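Local coordinates for 361aa long hypothetical D-aminopeptidase (Pyrococcus horikoshii, PDB 2DRH), which is of uncertain function but may act as an aminopeptidase of the S58 type, at residues L206-A218 with L266-G278. Sequence-based numbering, arbitrary orientation.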
loop_
_atom_site.group_PDB
_atom_site.type_symbol
_atom_site.label_atom_id
_atom_site.label_comp_id
_atom_site.label_asym_id
_atom_site.label_seq_id
_atom_site.Cartn_x
_atom_site.Cartn_y
_atom_site.Cartn_z
ATOM N N LEU A 206 17.965 -4.762 -15.554
ATOM C CA LEU A 206 18.724 -5.976 -15.283
ATOM C C LEU A 206 17.670 -7.024 -15.586
ATOM O O LEU A 206 16.788 -7.269 -14.769
ATOM C CB LEU A 206 19.141 -6.039 -13.806
ATOM C CG LEU A 206 19.832 -7.327 -13.334
ATOM C CD1 LEU A 206 21.079 -7.567 -14.161
ATOM C CD2 LEU A 206 20.178 -7.229 -11.854
ATOM N N SER A 207 17.742 -7.608 -16.779
ATOM C CA SER A 207 16.757 -8.589 -17.210
ATOM C C SER A 207 17.131 -10.008 -16.838
ATOM O O SER A 207 18.251 -10.450 -17.080
ATOM C CB SER A 207 16.562 -8.500 -18.726
ATOM O OG SER A 207 17.754 -8.859 -19.406
ATOM N N ASN A 208 16.174 -10.731 -16.272
ATOM C CA ASN A 208 16.417 -12.108 -15.865
ATOM C C ASN A 208 15.088 -12.838 -15.751
ATOM O O ASN A 208 14.852 -13.571 -14.789
ATOM C CB ASN A 208 17.149 -12.125 -14.518
ATOM C CG ASN A 208 17.551 -13.525 -14.088
ATOM O OD1 ASN A 208 18.311 -14.209 -14.781
ATOM N ND2 ASN A 208 17.038 -13.959 -12.943
ATOM N N PHE A 209 14.228 -12.648 -16.748
ATOM C CA PHE A 209 12.895 -13.252 -16.744
ATOM C C PHE A 209 12.453 -13.778 -18.101
ATOM O O PHE A 209 13.175 -13.696 -19.099
ATOM C CB PHE A 209 11.858 -12.211 -16.322
ATOM C CG PHE A 209 11.626 -11.142 -17.367
ATOM C CD1 PHE A 209 12.528 -10.086 -17.521
ATOM C CD2 PHE A 209 10.541 -11.223 -18.236
ATOM C CE1 PHE A 209 12.349 -9.122 -18.536
ATOM C CE2 PHE A 209 10.353 -10.267 -19.253
ATOM C CZ PHE A 209 11.260 -9.218 -19.399
ATOM N N GLY A 210 11.236 -14.315 -18.110
ATOM C CA GLY A 210 10.619 -14.793 -19.331
ATOM C C GLY A 210 10.897 -16.168 -19.881
ATOM O O GLY A 210 11.999 -16.706 -19.749
ATOM N N ARG A 211 9.857 -16.732 -20.493
ATOM C CA ARG A 211 9.921 -18.035 -21.149
ATOM C C ARG A 211 10.342 -17.698 -22.575
ATOM O O ARG A 211 10.093 -16.586 -23.047
ATOM C CB ARG A 211 8.539 -18.695 -21.189
ATOM C CG ARG A 211 8.108 -19.417 -19.930
ATOM C CD ARG A 211 6.603 -19.642 -19.977
ATOM N NE ARG A 211 6.172 -20.841 -19.264
ATOM C CZ ARG A 211 6.407 -22.082 -19.681
ATOM N NH1 ARG A 211 7.075 -22.293 -20.808
ATOM N NH2 ARG A 211 5.959 -23.114 -18.978
ATOM N N ARG A 212 10.962 -18.647 -23.262
ATOM C CA ARG A 212 11.417 -18.411 -24.626
ATOM C C ARG A 212 10.322 -17.878 -25.551
ATOM O O ARG A 212 10.535 -16.905 -26.279
ATOM C CB ARG A 212 12.003 -19.704 -25.214
ATOM C CG ARG A 212 12.416 -19.592 -26.677
ATOM C CD ARG A 212 13.503 -18.543 -26.880
ATOM N NE ARG A 212 14.789 -18.956 -26.327
ATOM C CZ ARG A 212 15.522 -19.953 -26.809
ATOM N NH1 ARG A 212 15.102 -20.647 -27.859
ATOM N NH2 ARG A 212 16.675 -20.264 -26.236
ATOM N N GLU A 213 9.152 -18.509 -25.509
ATOM C CA GLU A 213 8.036 -18.126 -26.364
ATOM C C GLU A 213 7.287 -16.841 -26.024
ATOM O O GLU A 213 6.431 -16.411 -26.802
ATOM C CB GLU A 213 7.028 -19.278 -26.462
ATOM C CG GLU A 213 6.802 -20.026 -25.159
ATOM C CD GLU A 213 8.062 -20.732 -24.681
ATOM O OE1 GLU A 213 8.637 -21.510 -25.471
ATOM O OE2 GLU A 213 8.479 -20.506 -23.526
ATOM N N ASP A 214 7.581 -16.227 -24.883
ATOM C CA ASP A 214 6.890 -14.991 -24.534
ATOM C C ASP A 214 7.489 -13.788 -25.270
ATOM O O ASP A 214 6.778 -12.845 -25.616
ATOM C CB ASP A 214 6.960 -14.729 -23.025
ATOM C CG ASP A 214 6.335 -15.846 -22.198
ATOM O OD1 ASP A 214 5.303 -16.414 -22.616
ATOM O OD2 ASP A 214 6.877 -16.139 -21.114
ATOM N N LEU A 215 8.795 -13.837 -25.514
ATOM C CA LEU A 215 9.519 -12.749 -26.168
ATOM C C LEU A 215 8.756 -12.026 -27.277
ATOM O O LEU A 215 8.395 -12.606 -28.307
ATOM C CB LEU A 215 10.867 -13.262 -26.696
ATOM C CG LEU A 215 11.818 -12.228 -27.323
ATOM C CD1 LEU A 215 12.062 -11.064 -26.366
ATOM C CD2 LEU A 215 13.127 -12.906 -27.681
ATOM N N THR A 216 8.521 -10.738 -27.047
ATOM C CA THR A 216 7.810 -9.894 -27.992
ATOM C C THR A 216 8.678 -8.675 -28.292
ATOM O O THR A 216 9.005 -7.909 -27.386
ATOM C CB THR A 216 6.483 -9.426 -27.388
ATOM O OG1 THR A 216 5.783 -10.564 -26.866
ATOM C CG2 THR A 216 5.626 -8.735 -28.444
ATOM N N ILE A 217 9.058 -8.503 -29.555
ATOM C CA ILE A 217 9.902 -7.369 -29.931
ATOM C C ILE A 217 9.194 -6.453 -30.909
ATOM O O ILE A 217 8.986 -6.807 -32.065
ATOM C CB ILE A 217 11.241 -7.835 -30.553
ATOM C CG1 ILE A 217 12.017 -8.686 -29.543
ATOM C CG2 ILE A 217 12.077 -6.624 -30.959
ATOM C CD1 ILE A 217 13.381 -9.145 -30.030
ATOM N N ALA A 218 8.822 -5.274 -30.429
ATOM C CA ALA A 218 8.122 -4.301 -31.251
ATOM C C ALA A 218 6.861 -4.940 -31.814
ATOM O O ALA A 218 6.519 -4.741 -32.976
ATOM C CB ALA A 218 9.026 -3.808 -32.387
ATOM N N LEU A 266 7.675 -3.476 -19.634
ATOM C CA LEU A 266 7.984 -4.867 -19.329
ATOM C C LEU A 266 6.968 -5.792 -19.999
ATOM O O LEU A 266 7.336 -6.714 -20.717
ATOM C CB LEU A 266 7.967 -5.083 -17.809
ATOM C CG LEU A 266 8.062 -6.504 -17.231
ATOM C CD1 LEU A 266 9.322 -7.183 -17.730
ATOM C CD2 LEU A 266 8.065 -6.439 -15.700
ATOM N N ALA A 267 5.689 -5.527 -19.764
ATOM C CA ALA A 267 4.604 -6.330 -20.327
ATOM C C ALA A 267 4.650 -6.439 -21.848
ATOM O O ALA A 267 4.344 -7.492 -22.415
ATOM C CB ALA A 267 3.269 -5.747 -19.903
ATOM N N ARG A 268 5.032 -5.342 -22.499
ATOM C CA ARG A 268 5.100 -5.278 -23.946
ATOM C C ARG A 268 6.196 -6.141 -24.578
ATOM O O ARG A 268 6.124 -6.441 -25.761
ATOM C CB ARG A 268 5.222 -3.812 -24.397
ATOM C CG ARG A 268 3.914 -3.028 -24.226
ATOM C CD ARG A 268 4.047 -1.544 -24.587
ATOM N NE ARG A 268 4.291 -1.316 -26.011
ATOM C CZ ARG A 268 3.344 -1.255 -26.945
ATOM N NH1 ARG A 268 2.066 -1.402 -26.618
ATOM N NH2 ARG A 268 3.678 -1.037 -28.213
ATOM N N THR A 269 7.203 -6.539 -23.805
ATOM C CA THR A 269 8.251 -7.397 -24.339
ATOM C C THR A 269 7.932 -8.864 -24.018
ATOM O O THR A 269 8.695 -9.761 -24.376
ATOM C CB THR A 269 9.647 -7.076 -23.742
ATOM O OG1 THR A 269 9.643 -7.368 -22.339
ATOM C CG2 THR A 269 10.015 -5.609 -23.961
ATOM N N GLY A 270 6.803 -9.106 -23.357
ATOM C CA GLY A 270 6.435 -10.467 -22.998
ATOM C C GLY A 270 6.618 -10.774 -21.515
ATOM O O GLY A 270 6.685 -11.947 -21.116
ATOM N N GLY A 271 6.707 -9.726 -20.697
ATOM C CA GLY A 271 6.870 -9.906 -19.263
ATOM C C GLY A 271 5.519 -10.044 -18.576
ATOM O O GLY A 271 4.728 -9.092 -18.553
ATOM N N TYR A 272 5.262 -11.226 -18.008
ATOM C CA TYR A 272 4.000 -11.517 -17.337
ATOM C C TYR A 272 4.088 -11.576 -15.811
ATOM O O TYR A 272 3.085 -11.843 -15.137
ATOM C CB TYR A 272 3.425 -12.844 -17.854
ATOM C CG TYR A 272 3.114 -12.849 -19.340
ATOM C CD1 TYR A 272 4.105 -13.133 -20.277
ATOM C CD2 TYR A 272 1.840 -12.536 -19.804
ATOM C CE1 TYR A 272 3.832 -13.104 -21.641
ATOM C CE2 TYR A 272 1.555 -12.503 -21.166
ATOM C CZ TYR A 272 2.556 -12.786 -22.080
ATOM O OH TYR A 272 2.286 -12.736 -23.436
ATOM N N ALA A 273 5.281 -11.335 -15.273
ATOM C CA ALA A 273 5.499 -11.369 -13.830
ATOM C C ALA A 273 5.042 -12.709 -13.234
ATOM O O ALA A 273 4.138 -12.758 -12.401
ATOM C CB ALA A 273 4.757 -10.210 -13.156
ATOM N N TYR A 274 5.665 -13.798 -13.672
ATOM C CA TYR A 274 5.312 -15.111 -13.140
ATOM C C TYR A 274 5.527 -15.109 -11.631
ATOM O O TYR A 274 6.155 -14.198 -11.073
ATOM C CB TYR A 274 6.162 -16.204 -13.796
ATOM C CG TYR A 274 5.891 -16.362 -15.275
ATOM C CD1 TYR A 274 4.582 -16.458 -15.756
ATOM C CD2 TYR A 274 6.937 -16.425 -16.194
ATOM C CE1 TYR A 274 4.323 -16.614 -17.119
ATOM C CE2 TYR A 274 6.688 -16.582 -17.561
ATOM C CZ TYR A 274 5.382 -16.677 -18.012
ATOM O OH TYR A 274 5.137 -16.848 -19.354
ATOM N N ASN A 275 5.012 -16.141 -10.971
ATOM C CA ASN A 275 5.123 -16.235 -9.528
ATOM C C ASN A 275 6.491 -15.960 -8.912
ATOM O O ASN A 275 6.592 -15.200 -7.948
ATOM C CB ASN A 275 4.658 -17.599 -9.042
ATOM C CG ASN A 275 4.778 -17.729 -7.548
ATOM O OD1 ASN A 275 4.073 -17.050 -6.796
ATOM N ND2 ASN A 275 5.682 -18.589 -7.100
ATOM N N GLY A 276 7.529 -16.601 -9.438
ATOM C CA GLY A 276 8.856 -16.409 -8.887
ATOM C C GLY A 276 9.684 -15.284 -9.497
ATOM O O GLY A 276 10.892 -15.208 -9.270
ATOM N N SER A 277 9.051 -14.401 -10.256
ATOM C CA SER A 277 9.791 -13.315 -10.885
ATOM C C SER A 277 9.787 -12.026 -10.069
ATOM O O SER A 277 8.748 -11.389 -9.887
ATOM C CB SER A 277 9.230 -13.042 -12.278
ATOM O OG SER A 277 10.086 -12.184 -13.002
ATOM N N GLY A 278 10.960 -11.654 -9.577
ATOM C CA GLY A 278 11.080 -10.435 -8.807
ATOM C C GLY A 278 11.134 -9.222 -9.724
ATOM O O GLY A 278 12.200 -8.834 -10.204
HETATM O O HOH W 1 4.107 -12.862 -25.265
#
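Asp214 reaches across to Tyr272, Tyr274 and the backbone of Gly270, and its short side chain can be followed atom by atom. Asp214 CB lies 3.4 Å from Gly270 O. With CG set beside the backbone N (chi1 -59°), the carboxylate lies at a slant to the Tyr272 ring, their planes 60° apart, with Asp214 OD1 3.8 Å from Tyr272 CE1. Tyr274 OH donates to Asp214 OD2 over 2.6 Å, meeting it on the syn side but 31° out of the carboxylate plane; OD2 in turn sits at the edge of the Tyr274 ring. Arg211 N donates to OD2 from the opposite face of the carboxylate. Aspartate suits this place: its short side chain brings OD2 back to the amide three residues earlier while still meeting the tyrosine; an alanine here would probably leave the Tyr274 hydroxyl and the Arg211 amide without their acceptor and the tyrosine ring freer to turn.

The backbone of Asp214 is used as well: its O takes the Thr216 hydroxyl and a water that also bonds Tyr272 OH. Thr216 N in turn donates to Thr269 O (2.8 Å), just past helix 252-268. Gly270 follows with the positive phi of a Schellman motif, and a CB on it would clash with Asp214 O.

Phe209 offers a ring face to Leu266 CD1, 3.7 Å from the ring centroid in a CH-pi contact, and an edge to Thr269 OG1. Gly271 CA comes within 3.5 Å of Phe209 CE2; glycine suits this place, since a CB would clash with Leu266 CD1 and crowd the ring.

The contact thus ties the loop leaving strand 198-207 to the C-terminal end of helix 252-268 and the turn leading into strand 278-285. Strand 240-246 meets Phe209 and Leu266 through Ile240, helix 309-328 packs on Leu215 and Thr269, and Lys313 of a second subunit makes a cation-pi contact with Tyr272.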